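Local coordinates for protein involved in catabolism of external DNA (Legionella pneumophila subsp. pneumophila, PDB 2OO3) that probably methylates N6 of a single adenine in 23S ribosomal RNA, using S-adenosyl-L-methionine as the methyl donor, at residues I18-L23 / S97-S102; D34-Y39 / R111-L116; Y39-S44 / L162-P167. All coordinates share one frame; numbering follows the deposited sequence.

Contact 1: I18-L23 / S97-S102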
# COMPACT_ATOMS: atom_id res chain seq x y z
N ILE A 18 0.18 6.15 5.11
CA ILE A 18 -0.44 6.54 3.85
C ILE A 18 -0.67 5.35 2.90
O ILE A 18 -1.71 5.24 2.23
CB ILE A 18 0.25 7.73 3.14
CG1 ILE A 18 -0.49 8.07 1.82
CG2 ILE A 18 1.70 7.42 2.81
CD1 ILE A 18 -2.01 8.49 1.98
N LYS A 19 0.29 4.44 2.85
CA LYS A 19 0.13 3.26 1.99
C LYS A 19 -1.07 2.39 2.42
O LYS A 19 -1.86 1.91 1.57
CB LYS A 19 1.47 2.50 1.95
CG LYS A 19 1.43 1.02 2.07
CD LYS A 19 2.83 0.36 2.14
CE LYS A 19 3.91 1.22 2.80
NZ LYS A 19 5.19 0.47 2.95
N HIS A 20 -1.23 2.18 3.72
CA HIS A 20 -2.30 1.30 4.19
C HIS A 20 -3.68 1.93 4.14
O HIS A 20 -4.65 1.25 3.85
CB HIS A 20 -1.98 0.76 5.58
CG HIS A 20 -0.82 -0.21 5.59
ND1 HIS A 20 0.01 -0.37 6.68
CD2 HIS A 20 -0.38 -1.09 4.65
CE1 HIS A 20 0.90 -1.31 6.42
NE2 HIS A 20 0.70 -1.75 5.19
N ILE A 21 -3.78 3.24 4.38
CA ILE A 21 -5.07 3.90 4.22
C ILE A 21 -5.46 3.84 2.76
O ILE A 21 -6.64 3.56 2.45
CB ILE A 21 -5.03 5.39 4.69
CG1 ILE A 21 -4.70 5.42 6.18
CG2 ILE A 21 -6.38 6.08 4.37
CD1 ILE A 21 -4.41 6.84 6.73
N THR A 22 -4.48 4.11 1.87
CA THR A 22 -4.69 3.97 0.41
C THR A 22 -5.22 2.59 0.06
O THR A 22 -6.23 2.47 -0.62
CB THR A 22 -3.41 4.27 -0.37
OG1 THR A 22 -3.06 5.66 -0.14
CG2 THR A 22 -3.63 4.08 -1.87
N LEU A 23 -4.55 1.55 0.53
CA LEU A 23 -5.04 0.18 0.36
C LEU A 23 -6.50 0.02 0.83
O LEU A 23 -7.33 -0.51 0.11
CB LEU A 23 -4.12 -0.80 1.12
CG LEU A 23 -4.53 -2.28 1.11
CD1 LEU A 23 -4.69 -2.86 -0.32
CD2 LEU A 23 -3.50 -3.12 1.92
N SER A 97 0.13 -2.24 20.51
CA SER A 97 1.11 -3.28 20.73
C SER A 97 1.52 -3.90 19.41
O SER A 97 2.67 -4.31 19.27
CB SER A 97 0.54 -4.41 21.62
OG SER A 97 0.31 -3.93 22.94
N TYR A 98 0.55 -3.98 18.49
CA TYR A 98 0.72 -4.58 17.16
C TYR A 98 0.31 -3.61 16.07
O TYR A 98 -0.69 -2.87 16.22
CB TYR A 98 -0.09 -5.89 17.04
CG TYR A 98 0.76 -7.10 17.38
CD1 TYR A 98 1.28 -7.92 16.38
CD2 TYR A 98 1.11 -7.38 18.72
CE1 TYR A 98 2.10 -9.04 16.71
CE2 TYR A 98 1.93 -8.48 19.05
CZ TYR A 98 2.41 -9.29 18.05
OH TYR A 98 3.23 -10.36 18.39
N TYR A 99 1.05 -3.62 14.98
CA TYR A 99 0.60 -2.96 13.76
C TYR A 99 0.39 -4.01 12.64
O TYR A 99 1.26 -4.86 12.43
CB TYR A 99 1.64 -1.89 13.32
CG TYR A 99 1.17 -1.07 12.14
CD1 TYR A 99 0.23 -0.06 12.31
CD2 TYR A 99 1.63 -1.33 10.85
CE1 TYR A 99 -0.21 0.69 11.23
CE2 TYR A 99 1.16 -0.61 9.75
CZ TYR A 99 0.25 0.42 9.97
OH TYR A 99 -0.25 1.12 8.92
N PRO A 100 -0.77 -3.96 11.93
CA PRO A 100 -1.00 -4.94 10.87
C PRO A 100 -0.22 -4.64 9.60
O PRO A 100 0.04 -3.47 9.28
CB PRO A 100 -2.51 -4.85 10.60
CG PRO A 100 -3.03 -3.70 11.40
CD PRO A 100 -1.88 -3.00 12.06
N GLY A 101 0.18 -5.69 8.89
CA GLY A 101 0.78 -5.48 7.58
C GLY A 101 -0.35 -5.46 6.57
O GLY A 101 -1.49 -5.78 6.92
N SER A 102 -0.05 -5.12 5.32
CA SER A 102 -1.04 -5.06 4.26
C SER A 102 -1.88 -6.35 4.12
O SER A 102 -3.11 -6.26 3.93
CB SER A 102 -0.41 -4.60 2.92
OG SER A 102 0.49 -5.58 2.45
O HOH W 1 2.79 -4.34 5.06

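Contact 2: D34-Y39 / R111-L116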
# COMPACT_ATOMS: atom_id res chain seq x y z
N ASP A 34 -20.10 -7.31 -6.69
CA ASP A 34 -20.33 -8.67 -6.24
C ASP A 34 -19.88 -9.68 -7.30
O ASP A 34 -20.67 -10.50 -7.82
CB ASP A 34 -21.82 -8.89 -5.89
CG ASP A 34 -22.05 -10.17 -5.13
OD1 ASP A 34 -21.11 -10.62 -4.43
OD2 ASP A 34 -23.16 -10.74 -5.22
N LYS A 35 -18.61 -9.60 -7.64
CA LYS A 35 -17.94 -10.59 -8.47
C LYS A 35 -16.57 -10.74 -7.80
O LYS A 35 -16.06 -9.76 -7.26
CB LYS A 35 -17.74 -10.08 -9.91
CG LYS A 35 -19.01 -10.04 -10.77
CD LYS A 35 -19.53 -11.41 -11.15
CE LYS A 35 -20.89 -11.29 -11.90
NZ LYS A 35 -20.83 -11.03 -13.40
N PRO A 36 -16.00 -11.96 -7.83
CA PRO A 36 -14.73 -12.23 -7.16
C PRO A 36 -13.63 -11.34 -7.68
O PRO A 36 -13.63 -10.93 -8.85
CB PRO A 36 -14.41 -13.69 -7.53
CG PRO A 36 -15.40 -14.07 -8.53
CD PRO A 36 -16.55 -13.18 -8.45
N LEU A 37 -12.74 -11.01 -6.76
CA LEU A 37 -11.58 -10.19 -7.01
C LEU A 37 -10.35 -11.04 -6.73
O LEU A 37 -10.30 -11.79 -5.72
CB LEU A 37 -11.62 -8.95 -6.07
CG LEU A 37 -10.45 -7.95 -6.05
CD1 LEU A 37 -10.35 -7.15 -7.36
CD2 LEU A 37 -10.55 -6.98 -4.87
N PHE A 38 -9.37 -10.97 -7.63
CA PHE A 38 -8.04 -11.49 -7.34
C PHE A 38 -7.22 -10.38 -6.64
O PHE A 38 -7.11 -9.26 -7.16
CB PHE A 38 -7.35 -11.85 -8.67
CG PHE A 38 -5.98 -12.44 -8.51
CD1 PHE A 38 -5.77 -13.52 -7.66
CD2 PHE A 38 -4.91 -11.95 -9.24
CE1 PHE A 38 -4.54 -14.09 -7.52
CE2 PHE A 38 -3.63 -12.53 -9.10
CZ PHE A 38 -3.44 -13.59 -8.23
N TYR A 39 -6.66 -10.69 -5.48
CA TYR A 39 -5.84 -9.73 -4.77
C TYR A 39 -4.42 -10.30 -4.73
O TYR A 39 -4.20 -11.36 -4.17
CB TYR A 39 -6.38 -9.49 -3.35
CG TYR A 39 -5.47 -8.62 -2.52
CD1 TYR A 39 -5.48 -7.22 -2.67
CD2 TYR A 39 -4.59 -9.18 -1.58
CE1 TYR A 39 -4.64 -6.41 -1.91
CE2 TYR A 39 -3.74 -8.36 -0.79
CZ TYR A 39 -3.77 -6.99 -0.98
OH TYR A 39 -2.97 -6.15 -0.24
N ARG A 111 -13.67 -10.57 0.69
CA ARG A 111 -14.82 -11.45 0.93
C ARG A 111 -14.45 -12.91 0.71
O ARG A 111 -13.42 -13.22 0.11
CB ARG A 111 -15.97 -11.02 0.00
CG ARG A 111 -16.25 -9.56 0.19
CD ARG A 111 -16.67 -8.84 -1.03
NE ARG A 111 -15.83 -9.05 -2.21
CZ ARG A 111 -16.25 -8.73 -3.43
NH1 ARG A 111 -17.46 -8.19 -3.55
NH2 ARG A 111 -15.51 -8.95 -4.52
N SER A 112 -15.31 -13.82 1.18
CA SER A 112 -15.07 -15.24 0.99
C SER A 112 -14.94 -15.61 -0.47
O SER A 112 -14.23 -16.57 -0.79
CB SER A 112 -16.18 -16.08 1.63
OG SER A 112 -17.45 -15.64 1.19
N GLN A 113 -15.59 -14.86 -1.37
CA GLN A 113 -15.50 -15.21 -2.81
C GLN A 113 -14.19 -14.78 -3.48
O GLN A 113 -13.90 -15.15 -4.61
CB GLN A 113 -16.68 -14.59 -3.60
CG GLN A 113 -16.56 -13.07 -3.67
CD GLN A 113 -17.77 -12.41 -4.26
OE1 GLN A 113 -17.99 -12.52 -5.47
NE2 GLN A 113 -18.56 -11.71 -3.42
N ASP A 114 -13.40 -13.96 -2.80
CA ASP A 114 -12.23 -13.35 -3.44
C ASP A 114 -11.08 -14.31 -3.33
O ASP A 114 -11.18 -15.34 -2.65
CB ASP A 114 -11.91 -11.99 -2.79
CG ASP A 114 -13.05 -10.99 -2.94
OD1 ASP A 114 -13.66 -10.95 -4.04
OD2 ASP A 114 -13.35 -10.23 -1.97
N ARG A 115 -9.96 -14.00 -3.97
CA ARG A 115 -8.79 -14.87 -3.84
C ARG A 115 -7.57 -14.03 -3.57
O ARG A 115 -7.26 -13.13 -4.39
CB ARG A 115 -8.56 -15.69 -5.11
CG ARG A 115 -7.37 -16.60 -5.03
CD ARG A 115 -7.41 -17.66 -6.14
NE ARG A 115 -7.43 -17.03 -7.46
CZ ARG A 115 -6.39 -16.92 -8.28
NH1 ARG A 115 -5.19 -17.40 -7.94
NH2 ARG A 115 -6.55 -16.32 -9.45
N LEU A 116 -6.90 -14.30 -2.45
CA LEU A 116 -5.70 -13.54 -2.06
C LEU A 116 -4.48 -14.38 -2.37
O LEU A 116 -4.40 -15.56 -2.00
CB LEU A 116 -5.69 -13.19 -0.56
CG LEU A 116 -6.75 -12.22 -0.00
CD1 LEU A 116 -8.13 -12.88 0.11
CD2 LEU A 116 -6.29 -11.65 1.34
O HOH W 2 -20.16 -13.67 -6.67

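Contact 3: Y39-S44 / L162-P167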
# COMPACT_ATOMS: atom_id res chain seq x y z
N TYR A 39 -6.66 -10.69 -5.48
CA TYR A 39 -5.84 -9.73 -4.77
C TYR A 39 -4.42 -10.30 -4.73
O TYR A 39 -4.20 -11.36 -4.17
CB TYR A 39 -6.38 -9.49 -3.35
CG TYR A 39 -5.47 -8.62 -2.52
CD1 TYR A 39 -5.48 -7.22 -2.67
CD2 TYR A 39 -4.59 -9.18 -1.58
CE1 TYR A 39 -4.64 -6.41 -1.91
CE2 TYR A 39 -3.74 -8.36 -0.79
CZ TYR A 39 -3.77 -6.99 -0.98
OH TYR A 39 -2.97 -6.15 -0.24
N LEU A 40 -3.49 -9.59 -5.35
CA LEU A 40 -2.08 -10.04 -5.42
C LEU A 40 -1.13 -9.06 -4.72
O LEU A 40 -1.09 -7.86 -5.07
CB LEU A 40 -1.67 -10.23 -6.90
CG LEU A 40 -0.19 -10.47 -7.20
CD1 LEU A 40 0.26 -11.78 -6.57
CD2 LEU A 40 -0.02 -10.51 -8.69
N GLU A 41 -0.37 -9.56 -3.74
CA GLU A 41 0.73 -8.80 -3.17
C GLU A 41 2.05 -9.37 -3.58
O GLU A 41 2.30 -10.56 -3.40
CB GLU A 41 0.67 -8.74 -1.64
CG GLU A 41 -0.35 -7.79 -1.08
CD GLU A 41 -0.32 -7.79 0.45
OE1 GLU A 41 -1.34 -7.49 1.10
OE2 GLU A 41 0.76 -8.11 0.98
N THR A 42 2.92 -8.51 -4.10
CA THR A 42 4.26 -8.93 -4.56
C THR A 42 5.27 -9.01 -3.39
O THR A 42 6.23 -9.77 -3.44
CB THR A 42 4.79 -7.92 -5.64
OG1 THR A 42 4.60 -6.59 -5.15
CG2 THR A 42 4.02 -8.02 -6.98
N HIS A 43 5.08 -8.22 -2.34
CA HIS A 43 6.03 -8.16 -1.22
C HIS A 43 5.21 -8.15 0.08
O HIS A 43 5.00 -7.06 0.68
CB HIS A 43 6.88 -6.87 -1.25
CG HIS A 43 7.71 -6.66 -2.48
ND1 HIS A 43 7.19 -6.22 -3.68
CD2 HIS A 43 9.05 -6.75 -2.67
CE1 HIS A 43 8.17 -6.09 -4.57
NE2 HIS A 43 9.31 -6.42 -3.98
N SER A 44 4.73 -9.31 0.53
CA SER A 44 3.80 -9.35 1.66
C SER A 44 4.39 -9.15 3.06
O SER A 44 3.66 -8.81 4.00
CB SER A 44 2.99 -10.65 1.63
OG SER A 44 2.36 -10.76 0.38
N LEU A 162 -6.78 -6.53 -7.98
CA LEU A 162 -6.00 -5.48 -7.32
C LEU A 162 -4.57 -6.01 -7.07
O LEU A 162 -4.36 -7.05 -6.42
CB LEU A 162 -6.69 -5.06 -6.02
CG LEU A 162 -5.85 -4.16 -5.10
CD1 LEU A 162 -5.38 -2.90 -5.85
CD2 LEU A 162 -6.66 -3.82 -3.84
N ILE A 163 -3.59 -5.33 -7.65
CA ILE A 163 -2.20 -5.76 -7.54
C ILE A 163 -1.51 -4.68 -6.70
O ILE A 163 -1.41 -3.53 -7.10
CB ILE A 163 -1.55 -5.92 -8.94
CG1 ILE A 163 -2.31 -6.98 -9.80
CG2 ILE A 163 -0.13 -6.43 -8.79
CD1 ILE A 163 -3.34 -6.36 -10.79
N PHE A 164 -1.09 -5.06 -5.50
CA PHE A 164 -0.55 -4.13 -4.51
C PHE A 164 0.91 -4.44 -4.36
O PHE A 164 1.28 -5.51 -3.88
CB PHE A 164 -1.28 -4.27 -3.15
CG PHE A 164 -0.92 -3.22 -2.15
CD1 PHE A 164 -1.40 -1.88 -2.28
CD2 PHE A 164 -0.15 -3.54 -1.05
CE1 PHE A 164 -1.06 -0.90 -1.32
CE2 PHE A 164 0.21 -2.56 -0.09
CZ PHE A 164 -0.25 -1.25 -0.23
N ILE A 165 1.74 -3.49 -4.78
CA ILE A 165 3.19 -3.67 -4.89
C ILE A 165 3.94 -2.78 -3.92
O ILE A 165 3.94 -1.55 -4.07
CB ILE A 165 3.63 -3.38 -6.35
CG1 ILE A 165 2.83 -4.29 -7.31
CG2 ILE A 165 5.12 -3.61 -6.50
CD1 ILE A 165 2.83 -3.88 -8.75
N ASP A 166 4.58 -3.40 -2.93
CA ASP A 166 5.26 -2.64 -1.87
C ASP A 166 6.74 -3.01 -1.76
O ASP A 166 7.15 -3.62 -0.79
CB ASP A 166 4.51 -2.85 -0.55
CG ASP A 166 5.03 -1.97 0.58
OD1 ASP A 166 5.72 -0.93 0.32
OD2 ASP A 166 4.74 -2.35 1.75
N PRO A 167 7.57 -2.59 -2.75
CA PRO A 167 9.00 -2.98 -2.71
C PRO A 167 9.76 -2.28 -1.62
O PRO A 167 9.32 -1.21 -1.18
CB PRO A 167 9.54 -2.53 -4.09
CG PRO A 167 8.29 -2.17 -4.92
CD PRO A 167 7.26 -1.75 -3.92
O HOH W 3 3.20 -5.83 -2.07

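Contact 1: I18-L23 / S97-S102
Helix 14-30 comes closest to the end of strand 98-100 where the CA atoms of His-20 and Ser-102 lie 6.5 Å apart, just as the chain leaves the strand and Gly-101 takes the N-cap position of helix 102-109. His-20 does most of the bridging. Its CG lies anti to the carbonyl carbon (chi1 -69°), which carries the imidazole off the helix toward the strand, while Tyr-99 reaches back from the opposite direction. ND1 and the phenol OH meet at 2.7 Å in a nearly straight hydrogen bond of 175°, whose proton could sit on either side. The OH arrives at the imidazole edge, near its plane, and the two rings meet rim to rim with their planes 30° apart, so neither covers the other's face. Tyr-83 of helix 81-90 binds the same OH and gives that atom a second polar partner.

The other imidazole nitrogen, NE2, faces the start of helix 102-109. It is 3.5 Å from Ser-102 N, but the angle is too poor for a bond; a water accepts from Ser-102 N at 3.0 Å and also touches NE2, weakly. One turn further along the helix, Leu-23 CD2 packs on Ser-102 CB at 3.6 Å, an apolar patch continued by Phe-164.

His-20 and Ser-102 are both predicted to bind S-adenosyl-L-methionine. The short strand 98-100, paired with strand 48-50, the start of helix 102-109 and helix 14-30 meet where these two residues lie, consistent with a wall of the cofactor pocket built beside the Rossmann-like sheet of the methyltransferase.

Contact 2: D34-Y39 / R111-L116
Asp-114 and Gln-113 reach across to the chain entering strand 38-41 and hold it by its backbone and by Asp-34. Asp-114 OD1 accepts from Leu-37 N at 2.9 Å, on its anti side and out of the carboxylate plane. One step outward, Gln-113 NE2 gives a hydrogen to Asp-34 OD1 at 3.0 Å; the bond is nearly straight (170°) and lies in the amide plane, although carboxylate and amide stand almost perpendicular. With CG wedged between backbone N and carbonyl carbon (chi1 69°) and the rest of the chain extended, Gln-113 lies across Pro-36, and its OE1 takes a hydrogen from a water at 2.7 Å.

Further along, the strands run parallel: Arg-115 N binds Leu-37 O at 2.8 Å and Tyr-39 N binds Arg-115 O at 2.7 Å. On one face of the sheet Phe-38 CE1 lies over one face of the Arg-115 guanidinium, off toward its rim, the planes 24° apart and NH1 3.4 Å from CE1, while Arg-115 NE is engaged by Glu-158. On the other face Tyr-39 CD2 packs against Leu-116 CG.

Arg-111, at the start of the type I turn that ends at Asp-114, both touches the other segment and positions the carboxylate. It grips that group side-on, NE to OD2 at 2.8 Å and NH2 to the syn lone pair of OD1, and its own backbone N also binds OD2. NH2 then reaches Lys-35 O from above the carbonyl plane, while NH1 turns to Lys-33 O.

Both oxygens of Asp-114 thus accept two hydrogens each. So many donors would be expected to stabilise the charged carboxylate, and the side-on grip, with the backbone N of Arg-111, probably holds it in the rotation that meets Leu-37 N.

Contact 3: Y39-S44 / L162-P167
His-43 folds over the end of strand 161-165, where the parallel pairing with strand 38-41 gives way to loop. Its CB sits 3.3 Å from Asp-166 O, and CG stays close to that same oxygen. With CG anti to the carbonyl carbon (chi1 -60°), the imidazole turns one face to Pro-167, whose CA lies over the ring centre, 3.6 Å from the centroid and 6° off the normal: a CH-pi contact. CD2, CE1 and NE2 all touch that CA, and at the tip CE1 and NE2 also touch Pro-167 CB. ND1, on the side toward Thr-42, is hydrogen-bonded to Thr-42 OG1, which itself presses on Ile-165 CG2 at 3.3 Å.

Upstream the strands are joined by Leu-40 N to Leu-162 O at 2.9 Å and Phe-164 N to Leu-40 O at 2.8 Å. The next link, Thr-42 N to Phe-164 O, is weak; there a water steps in, donating to Phe-164 O at 2.7 Å and accepting from His-43 N and Asp-166 N.

Where direct pairing fades, then, water and the ring contact take over. They hold together the loops carrying His-43 and Asp-166, both predicted cofactor ligands, the latter also the predicted proton acceptor.

Contacts 1 and 3 are buried near the middle of the chain, whereas contact 2 lies about 18 Å from its centre and is partly solvent-exposed. Contacts 2 and 3 share Tyr-39 and flank strand 38-41, with strand 115-119 on one edge and strand 161-165 on the other. Contact 1 instead sets helix 14-30 against strand 98-100, outside that sheet, and the start of helix 102-109. Charged groups and a tight turn dominate contact 2, where the strands begin; contact 3 passes from apolar sheet packing to the predicted active site at their C-terminal ends. There it meets contact 1, through the Lys-19 to Asp-166 salt bridge and the close approach of Ser-102 OG to the Glu-41 carboxylate.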